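Local coordinates for uncharacterized conserved protein (Staphylococcus epidermidis, PDB 3FRM), which is of unknown function but has a GNAT-type acetyltransferase domain, and so probably transfers an acetyl or related acyl group from a coenzyme A thioester, at residues Tyr13-Asn17 and Tyr28-Pro32; Asp118-Val124 and Glu165-Val171; Tyr132-Asp137 and Val151-Tyr156; Gln174-Val179 and Phe193-Phe199. All blocks are in the same frame, centred on the assembly; numbering follows the deposited sequence.

Overall arrangement
Near the N terminus, contact 1 closes the short hairpin of strands 17-21 and 25-29 at one margin of the long mixed sheet. Contact 2 then closes a much longer excursion, pairing strand 120-123, the other outermost strand, with strand 165-171. Contact 3, between helices 129-136 and 145-158, falls wholly within that excursion. Contact 4 follows in series and closes the hairpin of strands 174-183 and 188-195. Because strands 165-171 and 174-183 are neighbours, contacts 2 and 4 share one stretch of sheet, against which Tyr132 and Val135 of contact 3 pack. In contact 3, His154 packs against Asp15 of contact 1, so the N-terminal loop touches helix 145-158.

Contact 1 (Tyr13-Asn17 and Tyr28-Pro32); sequences YIDGN and YLLPP
The Tyr28 ring carries Ile14 on one face and the backbone of Gly16 at its edge. Methyl CG2 of Ile14 makes a CH-pi contact, 4.0 Å from the Tyr28 ring centroid and displaced toward the rim. With CG2 anti to the backbone N of Ile14, the other branch (chi1 -58°) is left to send CD1 to the tyrosine hydroxyl end, 3.7 Å from Tyr28 OH. A branched residue suits this place because its two arms touch different parts of one ring. In the ring plane, Gly16 C lies 3.7 Å from Tyr28 CD1; glycine, having no side chain, lets the chain pass this close. The flat amide of Asn17 meets a methyl, with ND2 3.7 Å from Leu30 CD1. The other methyl of Leu30, CD2, lies near the Asp15 carboxylate, whose OD2 accepts a hydrogen bond from Tyr13 OH (2.9 Å) on its anti side. Asp15 is the central residue of an inverse gamma turn, and the bond from Tyr13 OH helps to steady its carboxylate.

Backbone pairing begins at Asn17. Asn17 N donates to Leu29 O (3.0 Å) from above the carbonyl plane, and Leu29 N returns a straighter bond to Asn17 O (3.1 Å). This antiparallel hydrogen-bonded pair starts the hairpin of strands 17-21 and 25-29. Strand 17-21 is outermost in this chain's sheet, while Tyr28, in strand 25-29, bonds through its backbone to Thr41 of strand 41-44, the neighbour on the other side. Leu29 packs on Met63 and His64 of helix 50-66, and Tyr13 N reaches Glu189 of strand 188-195.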
# COMPACT_ATOMS: atom_id res chain seq x y z
N TYR A 13 13.34 6.20 -14.90
CA TYR A 13 13.13 6.36 -16.30
C TYR A 13 11.75 7.04 -16.55
O TYR A 13 10.82 6.84 -15.80
CB TYR A 13 13.18 4.97 -16.92
CG TYR A 13 12.90 4.97 -18.35
CD1 TYR A 13 13.93 5.10 -19.28
CD2 TYR A 13 11.57 4.87 -18.82
CE1 TYR A 13 13.66 5.14 -20.66
CE2 TYR A 13 11.29 4.91 -20.19
CZ TYR A 13 12.34 5.05 -21.10
OH TYR A 13 12.08 5.08 -22.45
N ILE A 14 11.64 7.84 -17.59
CA ILE A 14 10.31 8.35 -18.02
C ILE A 14 10.16 8.04 -19.49
O ILE A 14 11.04 8.32 -20.29
CB ILE A 14 10.16 9.88 -17.84
CG1 ILE A 14 10.39 10.31 -16.39
CG2 ILE A 14 8.77 10.40 -18.32
CD1 ILE A 14 11.58 11.18 -16.25
N ASP A 15 9.06 7.44 -19.90
CA ASP A 15 8.96 7.18 -21.32
C ASP A 15 8.28 8.28 -22.10
O ASP A 15 7.33 8.03 -22.85
CB ASP A 15 8.31 5.85 -21.64
CG ASP A 15 8.37 5.57 -23.13
OD1 ASP A 15 7.31 5.30 -23.78
OD2 ASP A 15 9.51 5.71 -23.66
N GLY A 16 8.78 9.50 -21.96
CA GLY A 16 8.38 10.49 -22.92
C GLY A 16 9.59 11.07 -23.63
O GLY A 16 10.73 10.77 -23.28
N ASN A 17 9.30 11.91 -24.62
CA ASN A 17 10.26 12.82 -25.15
C ASN A 17 10.22 14.02 -24.24
O ASN A 17 9.14 14.54 -23.94
CB ASN A 17 9.86 13.30 -26.54
CG ASN A 17 9.59 12.16 -27.51
OD1 ASN A 17 9.07 12.39 -28.59
ND2 ASN A 17 9.92 10.92 -27.11
N TYR A 28 7.01 16.52 -20.74
CA TYR A 28 7.17 15.33 -21.56
C TYR A 28 5.86 15.11 -22.35
O TYR A 28 4.77 15.28 -21.82
CB TYR A 28 7.41 14.14 -20.67
CG TYR A 28 8.79 14.08 -20.06
CD1 TYR A 28 9.77 13.28 -20.62
CD2 TYR A 28 9.12 14.84 -18.95
CE1 TYR A 28 11.06 13.20 -20.08
CE2 TYR A 28 10.40 14.80 -18.40
CZ TYR A 28 11.37 13.96 -18.98
OH TYR A 28 12.64 13.88 -18.47
N LEU A 29 6.02 14.70 -23.60
CA LEU A 29 4.99 14.38 -24.52
C LEU A 29 5.48 13.22 -25.39
O LEU A 29 6.69 13.09 -25.64
CB LEU A 29 4.82 15.57 -25.44
CG LEU A 29 3.72 16.62 -25.36
CD1 LEU A 29 3.31 17.01 -23.98
CD2 LEU A 29 4.29 17.78 -26.10
N LEU A 30 4.53 12.43 -25.90
CA LEU A 30 4.80 11.44 -26.88
C LEU A 30 3.67 11.56 -27.92
O LEU A 30 2.64 10.86 -27.85
CB LEU A 30 4.85 10.06 -26.26
CG LEU A 30 5.33 8.88 -27.13
CD1 LEU A 30 6.73 9.08 -27.68
CD2 LEU A 30 5.34 7.55 -26.34
N PRO A 31 3.85 12.47 -28.89
CA PRO A 31 2.83 12.86 -29.85
C PRO A 31 2.20 11.71 -30.66
O PRO A 31 1.00 11.78 -30.96
CB PRO A 31 3.56 13.89 -30.72
CG PRO A 31 4.55 14.51 -29.76
CD PRO A 31 5.04 13.35 -28.94
N PRO A 32 2.97 10.67 -31.02
CA PRO A 32 2.36 9.51 -31.67
C PRO A 32 1.53 8.64 -30.72
O PRO A 32 0.80 7.76 -31.19
CB PRO A 32 3.57 8.69 -32.16
CG PRO A 32 4.62 9.70 -32.35
CD PRO A 32 4.44 10.62 -31.15

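Contact 2 (Asp118-Val124 and Glu165-Val171); sequences DVDIQLV and ERLVAYV
Gln122 crosses the Tyr170 side chain at about a right angle, its CD 3.8 Å from Tyr170 CE2, with the amide and ring planes 26° apart. The pair belongs to the antiparallel join of strands 120-123 and 165-171, which by topology correspond to the first two strands of a GNAT fold. The Gln122 chain is extended beyond CG (chi2 176°), long enough to span to the ring while both ends of its amide find partners: NE2 donates to Asp120 OD2 (2.8 Å), and OE1 accepts from Asn128. A tyrosine suits this place because its ring meets the Gln122 amide, with Asp120 O at its edge, while its hydroxyl bonds to Asp131.

The other face of the sheet holds small and branched apolar residues. Val119 CG1 lies 3.7 Å from Ala169 CB, and the modest size of the alanine leaves space for helix 204-216, whose Ile208 packs on it. Leu123 and Leu167 meet obliquely through CD1 and CD2, with Tyr211 of the same helix packing on both.

Reciprocal backbone bonds join Asp120 with Tyr170 and Gln122 with Val168, the shortest being Tyr170 N to Asp120 O at 2.7 Å, while Ile121-Ala169 and Leu123-Leu167 are non-hydrogen-bonded pairs. At the far end Arg166 uses its aliphatic stem against Val124, whereas its guanidinium group bonds to Asp162, a residue of the sodium site. Beyond the last bridge, Val124 N still donates to Arg166 O (3.0 Å), and Val124 CG1 lies 3.5 Å from Val168 CG2.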
# COMPACT_ATOMS: atom_id res chain seq x y z
N ASP A 118 11.67 -24.45 -9.21
CA ASP A 118 11.51 -24.64 -10.65
C ASP A 118 10.63 -23.56 -11.32
O ASP A 118 9.40 -23.69 -11.43
CB ASP A 118 11.03 -26.04 -11.00
CG ASP A 118 11.06 -26.29 -12.50
OD1 ASP A 118 11.60 -27.32 -12.91
OD2 ASP A 118 10.56 -25.46 -13.27
N VAL A 119 11.29 -22.49 -11.76
CA VAL A 119 10.65 -21.39 -12.43
C VAL A 119 11.58 -21.04 -13.57
O VAL A 119 12.74 -20.69 -13.37
CB VAL A 119 10.52 -20.13 -11.52
CG1 VAL A 119 9.96 -18.99 -12.30
CG2 VAL A 119 9.66 -20.40 -10.28
N ASP A 120 11.08 -21.12 -14.78
CA ASP A 120 11.96 -20.91 -15.88
C ASP A 120 11.75 -19.47 -16.32
O ASP A 120 10.61 -19.07 -16.54
CB ASP A 120 11.67 -21.98 -16.94
CG ASP A 120 12.20 -21.62 -18.32
OD1 ASP A 120 13.39 -21.23 -18.42
OD2 ASP A 120 11.41 -21.77 -19.31
N ILE A 121 12.84 -18.71 -16.40
CA ILE A 121 12.82 -17.25 -16.64
C ILE A 121 13.54 -16.91 -17.93
O ILE A 121 14.72 -17.21 -18.07
CB ILE A 121 13.48 -16.44 -15.50
CG1 ILE A 121 12.91 -16.85 -14.13
CG2 ILE A 121 13.31 -14.91 -15.73
CD1 ILE A 121 13.42 -16.02 -12.88
N GLN A 122 12.84 -16.24 -18.84
CA GLN A 122 13.34 -16.03 -20.19
C GLN A 122 13.33 -14.55 -20.51
O GLN A 122 12.41 -13.83 -20.09
CB GLN A 122 12.49 -16.81 -21.23
CG GLN A 122 12.51 -18.34 -21.06
CD GLN A 122 11.56 -19.14 -22.05
OE1 GLN A 122 11.05 -18.63 -23.06
NE2 GLN A 122 11.33 -20.39 -21.72
N LEU A 123 14.33 -14.08 -21.25
CA LEU A 123 14.26 -12.78 -21.93
C LEU A 123 13.18 -12.84 -22.97
O LEU A 123 13.05 -13.84 -23.65
CB LEU A 123 15.59 -12.44 -22.63
CG LEU A 123 16.53 -11.54 -21.82
CD1 LEU A 123 17.26 -12.33 -20.70
CD2 LEU A 123 17.53 -10.86 -22.77
N VAL A 124 12.39 -11.79 -23.11
CA VAL A 124 11.31 -11.89 -24.10
C VAL A 124 11.79 -11.60 -25.52
O VAL A 124 12.61 -10.74 -25.74
CB VAL A 124 10.03 -11.09 -23.73
CG1 VAL A 124 9.77 -11.20 -22.24
CG2 VAL A 124 10.14 -9.64 -24.14
N GLU A 165 14.47 -4.05 -21.36
CA GLU A 165 14.44 -5.52 -21.45
C GLU A 165 13.27 -6.07 -20.63
O GLU A 165 12.82 -5.43 -19.68
CB GLU A 165 15.75 -6.14 -20.99
CG GLU A 165 16.71 -6.64 -22.12
CD GLU A 165 16.06 -6.83 -23.51
OE1 GLU A 165 16.34 -5.96 -24.38
OE2 GLU A 165 15.28 -7.81 -23.73
N ARG A 166 12.75 -7.25 -21.03
CA ARG A 166 11.60 -7.82 -20.35
C ARG A 166 11.76 -9.30 -20.00
O ARG A 166 12.42 -10.06 -20.72
CB ARG A 166 10.35 -7.60 -21.18
CG ARG A 166 10.05 -6.14 -21.40
CD ARG A 166 9.17 -5.99 -22.61
NE ARG A 166 8.55 -4.68 -22.66
CZ ARG A 166 9.02 -3.66 -23.35
NH1 ARG A 166 10.12 -3.79 -24.09
NH2 ARG A 166 8.39 -2.50 -23.26
N LEU A 167 11.17 -9.69 -18.87
CA LEU A 167 11.18 -11.09 -18.46
C LEU A 167 9.80 -11.77 -18.35
O LEU A 167 8.85 -11.14 -17.98
CB LEU A 167 11.93 -11.19 -17.14
CG LEU A 167 13.38 -10.74 -17.31
CD1 LEU A 167 14.07 -10.59 -15.94
CD2 LEU A 167 14.17 -11.66 -18.23
N VAL A 168 9.70 -13.05 -18.70
CA VAL A 168 8.51 -13.85 -18.45
C VAL A 168 8.98 -15.04 -17.68
O VAL A 168 9.95 -15.71 -18.10
CB VAL A 168 7.86 -14.40 -19.77
CG1 VAL A 168 6.62 -15.27 -19.48
CG2 VAL A 168 7.47 -13.30 -20.68
N ALA A 169 8.32 -15.32 -16.56
CA ALA A 169 8.56 -16.54 -15.80
C ALA A 169 7.50 -17.58 -16.15
O ALA A 169 6.29 -17.22 -16.38
CB ALA A 169 8.54 -16.27 -14.33
N TYR A 170 7.94 -18.84 -16.21
CA TYR A 170 7.05 -19.96 -16.45
C TYR A 170 7.14 -20.94 -15.33
O TYR A 170 8.24 -21.26 -14.85
CB TYR A 170 7.38 -20.72 -17.74
CG TYR A 170 7.34 -19.93 -19.02
CD1 TYR A 170 6.34 -20.17 -19.97
CD2 TYR A 170 8.29 -18.94 -19.30
CE1 TYR A 170 6.26 -19.45 -21.17
CE2 TYR A 170 8.22 -18.20 -20.49
CZ TYR A 170 7.21 -18.48 -21.43
OH TYR A 170 7.16 -17.80 -22.62
N VAL A 171 5.96 -21.44 -14.94
CA VAL A 171 5.85 -22.65 -14.10
C VAL A 171 5.07 -23.64 -14.93
O VAL A 171 4.00 -23.31 -15.48
CB VAL A 171 5.14 -22.36 -12.76
CG1 VAL A 171 5.08 -23.62 -11.91
CG2 VAL A 171 5.89 -21.29 -12.03

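Contact 3 (Tyr132-Asp137 and Val151-Tyr156); sequences YLHVYD and VKQHIY
Leu133 fills the shallow hollow formed on helix 145-158 by Lys152, Ile155 and Tyr156. Its branches divide the work: CD1 rests 4.0 Å from Tyr156 CB, while CD2 lies 4.1 Å from Lys152 CG and a little farther from Ile155 CG2. A forked leucine is well shaped for a depression with three walls. The short helical segments run nearly antiparallel, at 160°, with axes 11.1 Å apart, and such a wide spacing calls for long side chains.

Two tyrosines bridge it from helix 129-136. Tyr132, its CG anti to the backbone N (chi1 167°), reaches across so that its CE2 lies 3.9 Å from Ile155 CG2, the two side chains crossing at about a right angle. Tyr136, one turn on, places CD2 3.8 Å from Lys152 CG, obliquely to the ring, and brings its hydroxyl to the Val151 CG1 methyl. Lysine suits this border: its methylenes pack on the ring, and after a bend at chi3 its ammonium group approaches Asp137 in a long salt bridge, uncertain in detail because Asp137 OD2 lies implausibly close to the lysine methylenes.

Tyr132 OH bonds to Asp180 of strand 174-183, whose Ile178 packs on Tyr132, Val135 and Tyr136. Two helices between the first and second strands, laid against the sheet, match the arrangement of the GNAT fold, in which this pair commonly helps to shape the acceptor-substrate site.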
# COMPACT_ATOMS: atom_id res chain seq x y z
N TYR A 132 4.24 -12.89 -22.59
CA TYR A 132 4.43 -11.74 -21.74
C TYR A 132 3.08 -10.97 -21.69
O TYR A 132 2.54 -10.69 -20.62
CB TYR A 132 5.59 -10.88 -22.28
CG TYR A 132 5.69 -9.52 -21.66
CD1 TYR A 132 6.59 -9.28 -20.64
CD2 TYR A 132 4.90 -8.44 -22.14
CE1 TYR A 132 6.71 -8.03 -20.06
CE2 TYR A 132 5.01 -7.11 -21.54
CZ TYR A 132 5.93 -6.95 -20.48
OH TYR A 132 6.11 -5.74 -19.82
N LEU A 133 2.51 -10.71 -22.85
CA LEU A 133 1.27 -9.93 -22.91
C LEU A 133 0.11 -10.65 -22.27
O LEU A 133 -0.77 -10.04 -21.65
CB LEU A 133 0.93 -9.59 -24.33
CG LEU A 133 1.96 -8.65 -24.94
CD1 LEU A 133 1.60 -8.55 -26.43
CD2 LEU A 133 1.93 -7.29 -24.21
N HIS A 134 0.15 -11.96 -22.36
CA HIS A 134 -0.82 -12.78 -21.69
C HIS A 134 -0.88 -12.53 -20.19
O HIS A 134 -1.96 -12.45 -19.62
CB HIS A 134 -0.53 -14.25 -21.96
CG HIS A 134 -1.47 -15.15 -21.26
ND1 HIS A 134 -1.14 -15.81 -20.08
CD2 HIS A 134 -2.76 -15.46 -21.52
CE1 HIS A 134 -2.18 -16.51 -19.67
NE2 HIS A 134 -3.18 -16.32 -20.52
N VAL A 135 0.28 -12.40 -19.55
CA VAL A 135 0.29 -12.14 -18.12
C VAL A 135 -0.18 -10.71 -17.89
O VAL A 135 -0.99 -10.40 -16.99
CB VAL A 135 1.70 -12.32 -17.54
CG1 VAL A 135 1.73 -11.86 -16.04
CG2 VAL A 135 2.20 -13.76 -17.73
N TYR A 136 0.35 -9.83 -18.71
CA TYR A 136 0.00 -8.45 -18.69
C TYR A 136 -1.52 -8.23 -18.64
O TYR A 136 -2.00 -7.43 -17.82
CB TYR A 136 0.65 -7.73 -19.88
CG TYR A 136 0.43 -6.28 -19.78
CD1 TYR A 136 1.20 -5.49 -18.89
CD2 TYR A 136 -0.58 -5.69 -20.50
CE1 TYR A 136 0.94 -4.12 -18.77
CE2 TYR A 136 -0.83 -4.34 -20.40
CZ TYR A 136 -0.09 -3.56 -19.54
OH TYR A 136 -0.41 -2.23 -19.48
N ASP A 137 -2.24 -9.01 -19.44
CA ASP A 137 -3.71 -9.02 -19.57
C ASP A 137 -4.50 -9.21 -18.31
O ASP A 137 -5.62 -8.75 -18.21
CB ASP A 137 -4.15 -10.12 -20.54
CG ASP A 137 -4.63 -9.56 -21.82
OD1 ASP A 137 -5.61 -10.07 -22.43
OD2 ASP A 137 -4.03 -8.53 -22.21
N VAL A 151 -2.12 0.16 -24.52
CA VAL A 151 -0.79 -0.03 -23.96
C VAL A 151 -0.21 -1.36 -24.47
O VAL A 151 0.96 -1.42 -24.79
CB VAL A 151 -0.77 0.10 -22.43
CG1 VAL A 151 0.55 -0.39 -21.86
CG2 VAL A 151 -1.02 1.57 -22.02
N LYS A 152 -1.05 -2.39 -24.58
CA LYS A 152 -0.62 -3.66 -25.17
C LYS A 152 -0.07 -3.49 -26.56
O LYS A 152 1.02 -3.93 -26.86
CB LYS A 152 -1.77 -4.65 -25.23
CG LYS A 152 -1.82 -5.62 -24.04
CD LYS A 152 -3.03 -6.55 -24.13
CE LYS A 152 -2.93 -7.54 -25.29
NZ LYS A 152 -4.26 -8.01 -25.83
N GLN A 153 -0.82 -2.83 -27.41
CA GLN A 153 -0.40 -2.55 -28.78
C GLN A 153 0.95 -1.81 -28.80
O GLN A 153 1.80 -2.08 -29.59
CB GLN A 153 -1.49 -1.74 -29.51
CG GLN A 153 -2.44 -2.61 -30.33
CD GLN A 153 -1.84 -2.99 -31.70
OE1 GLN A 153 -0.67 -3.40 -31.79
NE2 GLN A 153 -2.64 -2.82 -32.77
N HIS A 154 1.12 -0.88 -27.91
CA HIS A 154 2.37 -0.12 -27.87
C HIS A 154 3.60 -0.99 -27.54
O HIS A 154 4.58 -0.97 -28.28
CB HIS A 154 2.18 1.04 -26.90
CG HIS A 154 3.40 1.89 -26.71
ND1 HIS A 154 4.07 2.48 -27.77
CD2 HIS A 154 4.05 2.27 -25.59
CE1 HIS A 154 5.09 3.19 -27.29
NE2 HIS A 154 5.09 3.08 -25.98
N ILE A 155 3.52 -1.79 -26.48
CA ILE A 155 4.55 -2.77 -26.13
C ILE A 155 4.83 -3.78 -27.26
O ILE A 155 6.00 -4.13 -27.59
CB ILE A 155 4.15 -3.60 -24.90
CG1 ILE A 155 3.73 -2.71 -23.76
CG2 ILE A 155 5.28 -4.55 -24.48
CD1 ILE A 155 3.39 -3.51 -22.51
N TYR A 156 3.74 -4.27 -27.84
CA TYR A 156 3.85 -5.27 -28.90
C TYR A 156 4.50 -4.71 -30.15
O TYR A 156 4.83 -5.46 -31.04
CB TYR A 156 2.47 -5.83 -29.26
CG TYR A 156 2.51 -6.85 -30.36
CD1 TYR A 156 3.09 -8.09 -30.14
CD2 TYR A 156 1.98 -6.57 -31.65
CE1 TYR A 156 3.13 -9.08 -31.17
CE2 TYR A 156 2.01 -7.55 -32.68
CZ TYR A 156 2.60 -8.78 -32.43
OH TYR A 156 2.67 -9.74 -33.41

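Contact 4 (Gln174-Val179 and Phe193-Phe199); sequences QPVGIV and FGVLEEF
Phe193, late in strand 188-195 of its beta hairpin with strand 174-183 (equivalent to the fourth and third strands of a GNAT fold), sets its CB 3.9 Å from Val179 CG2. Ile208 of helix 204-216 packs on both residues. Gly194, without a side chain, adds no bulk beside Ile178 on that face of the sheet; the two form a hydrogen-bonded pair, with Ile178 N donating to Gly194 O (2.8 Å) and Gly194 N to Ile178 O. Val195 is the non-hydrogen-bonded partner of Gly177, its side chain near a sulfate, probably from the crystallisation liquor, consistent with the pyrophosphate-binding loop that follows this strand in GNAT enzymes. Leu196 N then donates almost linearly to Val176 O (3.0 Å), and Leu196 CD1 touches CG2 of this valine, which with Gly177 faces Ala169 of strand 165-171 in a classic beta bulge.

Past Leu196 a 3-10 segment follows, and Phe199 N bonds back to Leu196 O. The Phe199 ring thereby faces Val176, whose CG2 sits tightly over it, 3.5 Å from the centroid; the unusual valine torsion (chi1 132°) suggests some strain. Gln174 sets its amide plane at 81° to the ring, its NE2 3.6 Å from Phe199 CZ.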
# COMPACT_ATOMS: atom_id res chain seq x y z
N GLN A 174 3.73 -22.69 -18.36
CA GLN A 174 2.64 -21.73 -18.42
C GLN A 174 3.20 -20.35 -17.99
O GLN A 174 3.86 -20.25 -16.95
CB GLN A 174 1.47 -22.24 -17.56
CG GLN A 174 0.31 -21.24 -17.29
CD GLN A 174 -0.59 -21.60 -16.07
OE1 GLN A 174 -1.52 -20.85 -15.72
NE2 GLN A 174 -0.32 -22.75 -15.44
N PRO A 175 2.99 -19.30 -18.82
CA PRO A 175 3.57 -18.03 -18.38
C PRO A 175 2.80 -17.48 -17.17
O PRO A 175 1.59 -17.58 -17.11
CB PRO A 175 3.41 -17.14 -19.59
CG PRO A 175 2.21 -17.70 -20.33
CD PRO A 175 2.17 -19.18 -20.03
N VAL A 176 3.52 -16.89 -16.23
CA VAL A 176 3.00 -16.65 -14.91
C VAL A 176 3.47 -15.32 -14.21
O VAL A 176 2.79 -14.80 -13.34
CB VAL A 176 3.31 -17.90 -14.09
CG1 VAL A 176 3.94 -17.58 -12.74
CG2 VAL A 176 2.08 -18.80 -14.02
N GLY A 177 4.61 -14.77 -14.63
CA GLY A 177 5.23 -13.57 -14.01
C GLY A 177 5.92 -12.70 -15.06
O GLY A 177 6.50 -13.21 -16.01
N ILE A 178 5.86 -11.38 -14.91
CA ILE A 178 6.60 -10.53 -15.84
C ILE A 178 7.32 -9.36 -15.15
O ILE A 178 7.01 -8.99 -13.99
CB ILE A 178 5.70 -10.02 -17.07
CG1 ILE A 178 4.54 -9.18 -16.55
CG2 ILE A 178 5.18 -11.23 -17.93
CD1 ILE A 178 3.66 -8.56 -17.74
N VAL A 179 8.30 -8.78 -15.82
CA VAL A 179 8.85 -7.53 -15.29
C VAL A 179 9.59 -6.90 -16.43
O VAL A 179 10.06 -7.62 -17.29
CB VAL A 179 9.78 -7.78 -14.05
CG1 VAL A 179 11.01 -8.75 -14.40
CG2 VAL A 179 10.20 -6.47 -13.40
N PHE A 193 6.19 -4.95 -12.67
CA PHE A 193 6.32 -6.28 -12.12
C PHE A 193 4.95 -6.89 -11.79
O PHE A 193 4.13 -6.25 -11.17
CB PHE A 193 7.23 -6.26 -10.91
CG PHE A 193 7.24 -7.54 -10.16
CD1 PHE A 193 8.32 -8.41 -10.25
CD2 PHE A 193 6.15 -7.91 -9.36
CE1 PHE A 193 8.34 -9.60 -9.54
CE2 PHE A 193 6.12 -9.11 -8.70
CZ PHE A 193 7.22 -9.98 -8.79
N GLY A 194 4.68 -8.11 -12.20
CA GLY A 194 3.51 -8.76 -11.65
C GLY A 194 3.49 -10.26 -11.83
O GLY A 194 4.05 -10.82 -12.80
N VAL A 195 2.82 -10.92 -10.91
CA VAL A 195 2.66 -12.35 -10.91
C VAL A 195 1.15 -12.61 -10.90
O VAL A 195 0.42 -11.93 -10.21
CB VAL A 195 3.34 -12.92 -9.66
CG1 VAL A 195 3.11 -14.40 -9.53
CG2 VAL A 195 4.84 -12.64 -9.69
N LEU A 196 0.69 -13.58 -11.66
CA LEU A 196 -0.75 -13.90 -11.72
C LEU A 196 -1.24 -14.28 -10.33
O LEU A 196 -0.51 -14.95 -9.56
CB LEU A 196 -1.01 -15.11 -12.65
CG LEU A 196 -0.61 -15.05 -14.11
CD1 LEU A 196 -0.86 -16.40 -14.77
CD2 LEU A 196 -1.45 -13.93 -14.81
N GLU A 197 -2.49 -13.92 -10.03
CA GLU A 197 -2.99 -14.01 -8.67
C GLU A 197 -2.79 -15.41 -8.11
O GLU A 197 -2.09 -15.61 -7.10
CB GLU A 197 -4.45 -13.63 -8.59
CG GLU A 197 -4.78 -12.76 -7.37
CD GLU A 197 -6.30 -12.59 -7.13
OE1 GLU A 197 -7.09 -12.30 -8.09
OE2 GLU A 197 -6.71 -12.74 -5.95
N GLU A 198 -3.37 -16.37 -8.80
CA GLU A 198 -3.23 -17.77 -8.43
C GLU A 198 -1.78 -18.23 -8.16
O GLU A 198 -1.55 -19.24 -7.49
CB GLU A 198 -3.93 -18.66 -9.46
CG GLU A 198 -3.50 -18.40 -10.90
CD GLU A 198 -4.39 -17.38 -11.65
OE1 GLU A 198 -5.01 -17.82 -12.65
OE2 GLU A 198 -4.47 -16.17 -11.29
N PHE A 199 -0.79 -17.51 -8.65
CA PHE A 199 0.57 -17.98 -8.42
C PHE A 199 1.35 -17.08 -7.48
O PHE A 199 2.58 -17.15 -7.41
CB PHE A 199 1.32 -18.13 -9.74
CG PHE A 199 0.88 -19.33 -10.56
CD1 PHE A 199 1.45 -20.57 -10.34
CD2 PHE A 199 -0.07 -19.18 -11.55
CE1 PHE A 199 1.08 -21.67 -11.11
CE2 PHE A 199 -0.47 -20.29 -12.33
CZ PHE A 199 0.09 -21.53 -12.12